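Side-chain contacts in acyl-coenzyme A oxidase 3 (PDB 5YS9), which catalyses the FAD-dependent oxidation of acyl-CoA esters by molecular oxygen to trans-2-enoyl-CoA and hydrogen peroxide in peroxisomal fatty acid beta-oxidation: residues K412-T415 / T416-C419; A178-Q182 / D183-F187. All coordinates share one frame; numbering follows the deposited sequence.

Interaction 1: residues K412-T415 / T416-C419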
# COMPACT_ATOMS: atom_id res chain seq x y z
N LYS A 412 17.66 2.62 -5.47
CA LYS A 412 16.79 3.50 -4.69
C LYS A 412 15.31 3.24 -5.03
O LYS A 412 14.52 3.02 -4.12
CB LYS A 412 17.12 4.99 -4.88
CG LYS A 412 16.31 5.88 -3.96
CD LYS A 412 15.01 6.36 -4.57
CE LYS A 412 14.29 7.29 -3.62
NZ LYS A 412 13.03 7.80 -4.22
N ALA A 413 14.97 3.27 -6.32
CA ALA A 413 13.57 3.13 -6.74
C ALA A 413 12.97 1.85 -6.23
O ALA A 413 11.99 1.88 -5.50
CB ALA A 413 13.41 3.20 -8.24
N PHE A 414 13.62 0.73 -6.57
CA PHE A 414 13.08 -0.60 -6.27
C PHE A 414 13.13 -1.05 -4.82
O PHE A 414 12.23 -1.76 -4.37
CB PHE A 414 13.67 -1.65 -7.24
CG PHE A 414 13.10 -1.52 -8.63
CD1 PHE A 414 11.80 -1.95 -8.89
CD2 PHE A 414 13.81 -0.89 -9.66
CE1 PHE A 414 11.25 -1.81 -10.16
CE2 PHE A 414 13.27 -0.73 -10.93
CZ PHE A 414 11.97 -1.18 -11.18
N THR A 415 14.18 -0.65 -4.09
CA THR A 415 14.28 -0.98 -2.70
C THR A 415 13.27 -0.15 -1.89
O THR A 415 12.73 -0.60 -0.90
CB THR A 415 15.73 -0.89 -2.10
OG1 THR A 415 16.26 0.45 -2.16
CG2 THR A 415 16.67 -1.84 -2.79
N THR A 416 13.00 1.08 -2.32
CA THR A 416 11.96 1.83 -1.62
C THR A 416 10.58 1.23 -1.88
O THR A 416 9.86 0.97 -0.92
CB THR A 416 12.03 3.34 -1.84
OG1 THR A 416 11.94 3.69 -3.22
CG2 THR A 416 13.31 3.84 -1.25
N TRP A 417 10.23 0.96 -3.14
CA TRP A 417 8.98 0.26 -3.45
C TRP A 417 8.86 -1.11 -2.75
O TRP A 417 7.79 -1.46 -2.24
CB TRP A 417 8.79 0.04 -4.94
CG TRP A 417 8.21 1.16 -5.72
CD1 TRP A 417 7.22 2.06 -5.34
CD2 TRP A 417 8.54 1.48 -7.05
NE1 TRP A 417 6.94 2.92 -6.36
CE2 TRP A 417 7.72 2.58 -7.44
CE3 TRP A 417 9.45 0.95 -7.98
CZ2 TRP A 417 7.79 3.15 -8.71
CZ3 TRP A 417 9.50 1.53 -9.26
CH2 TRP A 417 8.68 2.62 -9.60
N THR A 418 9.94 -1.87 -2.76
CA THR A 418 9.94 -3.16 -2.13
C THR A 418 9.69 -3.06 -0.62
O THR A 418 8.90 -3.84 -0.10
CB THR A 418 11.24 -3.92 -2.45
OG1 THR A 418 11.23 -4.27 -3.84
CG2 THR A 418 11.28 -5.23 -1.66
N CYS A 419 10.32 -2.09 0.06
CA CYS A 419 10.09 -1.88 1.46
C CYS A 419 8.59 -1.61 1.72
O CYS A 419 8.02 -2.16 2.67
CB CYS A 419 10.99 -0.75 2.06
SG CYS A 419 10.66 -0.38 3.83

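Interaction 2: residues A178-Q182 / D183-F187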
# COMPACT_ATOMS: atom_id res chain seq x y z
N ALA A 178 15.54 35.30 -8.78
CA ALA A 178 16.52 36.01 -7.97
C ALA A 178 17.19 37.05 -8.91
O ALA A 178 18.04 36.70 -9.73
CB ALA A 178 17.55 35.01 -7.43
N THR A 179 16.81 38.31 -8.80
CA THR A 179 17.20 39.29 -9.80
C THR A 179 18.29 40.18 -9.23
O THR A 179 18.07 40.77 -8.18
CB THR A 179 15.99 40.10 -10.25
OG1 THR A 179 15.03 39.21 -10.83
CG2 THR A 179 16.39 41.06 -11.31
N TYR A 180 19.45 40.26 -9.88
CA TYR A 180 20.56 41.06 -9.34
C TYR A 180 20.25 42.54 -9.58
O TYR A 180 19.84 42.90 -10.67
CB TYR A 180 21.93 40.66 -9.94
CG TYR A 180 23.11 41.46 -9.36
CD1 TYR A 180 23.43 41.39 -8.01
CD2 TYR A 180 23.87 42.31 -10.15
CE1 TYR A 180 24.46 42.13 -7.47
CE2 TYR A 180 24.93 43.05 -9.63
CZ TYR A 180 25.22 42.96 -8.29
OH TYR A 180 26.24 43.69 -7.73
N ILE A 181 20.41 43.34 -8.53
CA ILE A 181 20.38 44.78 -8.64
C ILE A 181 21.76 45.31 -8.27
O ILE A 181 22.18 45.20 -7.14
CB ILE A 181 19.36 45.36 -7.67
CG1 ILE A 181 18.01 44.70 -7.87
CG2 ILE A 181 19.23 46.86 -7.86
CD1 ILE A 181 17.62 44.60 -9.32
N GLN A 182 22.44 45.91 -9.23
CA GLN A 182 23.78 46.42 -9.02
C GLN A 182 23.85 47.55 -8.02
O GLN A 182 24.79 47.64 -7.25
CB GLN A 182 24.41 46.85 -10.32
CG GLN A 182 25.92 46.83 -10.27
CD GLN A 182 26.52 46.78 -11.64
OE1 GLN A 182 25.89 46.32 -12.59
NE2 GLN A 182 27.74 47.25 -11.77
N ASP A 183 22.85 48.40 -8.06
CA ASP A 183 22.86 49.63 -7.31
C ASP A 183 22.99 49.34 -5.84
O ASP A 183 23.72 50.02 -5.14
CB ASP A 183 21.53 50.34 -7.53
CG ASP A 183 21.68 51.67 -8.21
OD1 ASP A 183 21.95 52.66 -7.50
OD2 ASP A 183 21.53 51.73 -9.44
N THR A 184 22.26 48.35 -5.37
CA THR A 184 22.32 48.00 -3.97
C THR A 184 23.13 46.75 -3.69
O THR A 184 23.29 46.37 -2.55
CB THR A 184 20.92 47.82 -3.42
OG1 THR A 184 20.15 47.05 -4.33
CG2 THR A 184 20.27 49.16 -3.27
N ASP A 185 23.66 46.13 -4.73
CA ASP A 185 24.38 44.88 -4.57
C ASP A 185 23.55 43.79 -3.89
O ASP A 185 23.99 43.13 -2.97
CB ASP A 185 25.68 45.11 -3.81
CG ASP A 185 26.68 44.03 -4.06
OD1 ASP A 185 26.63 43.41 -5.12
OD2 ASP A 185 27.52 43.80 -3.19
N GLU A 186 22.32 43.65 -4.35
CA GLU A 186 21.33 42.75 -3.79
C GLU A 186 20.71 41.80 -4.82
O GLU A 186 20.78 42.04 -6.03
CB GLU A 186 20.23 43.59 -3.14
CG GLU A 186 20.67 44.31 -1.85
CD GLU A 186 19.51 45.04 -1.17
OE1 GLU A 186 18.70 45.70 -1.86
OE2 GLU A 186 19.39 44.95 0.07
N PHE A 187 20.14 40.71 -4.34
CA PHE A 187 19.17 39.94 -5.11
C PHE A 187 17.75 40.24 -4.63
O PHE A 187 17.53 40.41 -3.44
CB PHE A 187 19.42 38.43 -5.03
CG PHE A 187 20.68 38.00 -5.71
CD1 PHE A 187 20.75 38.00 -7.09
CD2 PHE A 187 21.79 37.61 -4.97
CE1 PHE A 187 21.90 37.60 -7.73
CE2 PHE A 187 22.95 37.22 -5.60
CZ PHE A 187 23.01 37.21 -6.98

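Interaction 1: residues K412-T415 / T416-C419
Thr-416 turns its hydroxyl back toward the carbonyls of Lys-412 and Ala-413, one helical turn earlier in the long helix 391-428. Its OG1 sits between the backbone N and the carbonyl carbon (chi1 58°), which brings it 2.8 Å from Lys-412 O and 2.9 Å from Ala-413 O. Both carbonyls lie within reach of the one hydroxyl proton; OG1 is also hydrogen-bonded to the amide of Asn-458. Lys-412 NZ is hydrogen-bonded to the backbone oxygens of Gln-451, Trp-454 and Gly-456 and to Asn-458 OD1.

Next along the helix, Trp-417 takes the backbone bond from its N to Ala-413 O. Its indole swings back over the preceding turn and meets Phe-414 in a T-shaped stack. The six-membered ring of the indole presents its edge to one face of the phenyl ring, with planes 67° apart and centroids separated by 5.4 Å. Trp-417 CZ3 lies over the rim of that Phe-414 face, and the closest carbons, Trp-417 CE3 and Phe-414 CD1, are 3.8 Å apart. Phe-551 of helix 547-573 packs against both aromatic side chains, while Trp-417 NE1 donates to Gln-428 OE1 of the second subunit.

Thr-418 grips Phe-414 O twice. Its N donates at 2.8 Å to Phe-414 O, and its OG1, lying beside its own backbone N (chi1 -69°), donates to the same oxygen from the opposite face of the carbonyl plane. Cys-419 completes the turn with an ordinary N-to-O bond to Thr-415 O.

Thr-416 and Thr-418 thus turn their hydroxyls onto carbonyls of the preceding turn within the helical core. The indole links helix packing with the subunit interface: Gln-428 belongs to an FAD pocket, and the Trp-417 side chain lies about 8 Å from a bound FAD.

Interaction 2: residues A178-Q182 / D183-F187
A tight beta hairpin joins strands 177-181 and 186-190 in the acyl-CoA dehydrogenase-type middle domain, and its closing turn carries a G1 beta bulge in which Asp-185 and Glu-186 both face Ile-181. Asp-185 adopts a left-handed backbone conformation, the one usual at the first position of a G1 bulge. Ile-181 and Glu-186 form the antiparallel hydrogen-bonded pair: Ile-181 N reaches Glu-186 O at 2.8 Å, and Glu-186 N returns a bond of 3.2 Å to Ile-181 O. Within the turn, Asp-185 N makes a weak bond to Gln-182 O.

On the face that carries Tyr-180 and Phe-187, a non-hydrogen-bonded pair, the two rings come together in a T-shaped stack with planes at 60°. The edge of the tyrosine near CD1 is turned to the rim of one phenyl face, while Tyr-180 CB packs 3.8 Å from Phe-187 CE1. Phe-187 makes a second edge-to-face contact with Phe-229. On the face of Ile-181 and Glu-186, the turn residue Thr-184 brings OG1 alongside Ile-181 CG2 at 3.7 Å and donates to Glu-186 OE1, whose carboxylate also pairs with Arg-270.

With CG anti to the amide nitrogen (chi1 -179°), Tyr-180 extends along the hairpin to its bulge. Asp-185 also forms a salt bridge through OD2 with Arg-273, which probably favours its charged form and helps hold the carboxylate in position. Its other oxygen, OD1, accepts the Tyr-180 OH at 2.7 Å on the anti side, with the tyrosine ring and carboxylate planes 88° apart.

Overall arrangement
From the N terminus, interaction 2 comes first: it closes the reverse turn between strands 177-181 and 186-190, which are flanked in the sheet by strands 210-219 and 262-272, respectively. Interaction 1 follows far later in the chain, within the uninterrupted helix 391-428, and closes no loop beyond one helical turn. The two are in series, neither nested nor crossing, and do not touch: their nearest atoms are about 28 Å apart and their centres about 44 Å. Interaction 2 lies at the periphery of the beta-rich middle domain, whereas interaction 1 sits near the centre of the chain, where helices 300-330, 349-385, 458-477 and 547-573 converge beside the second subunit.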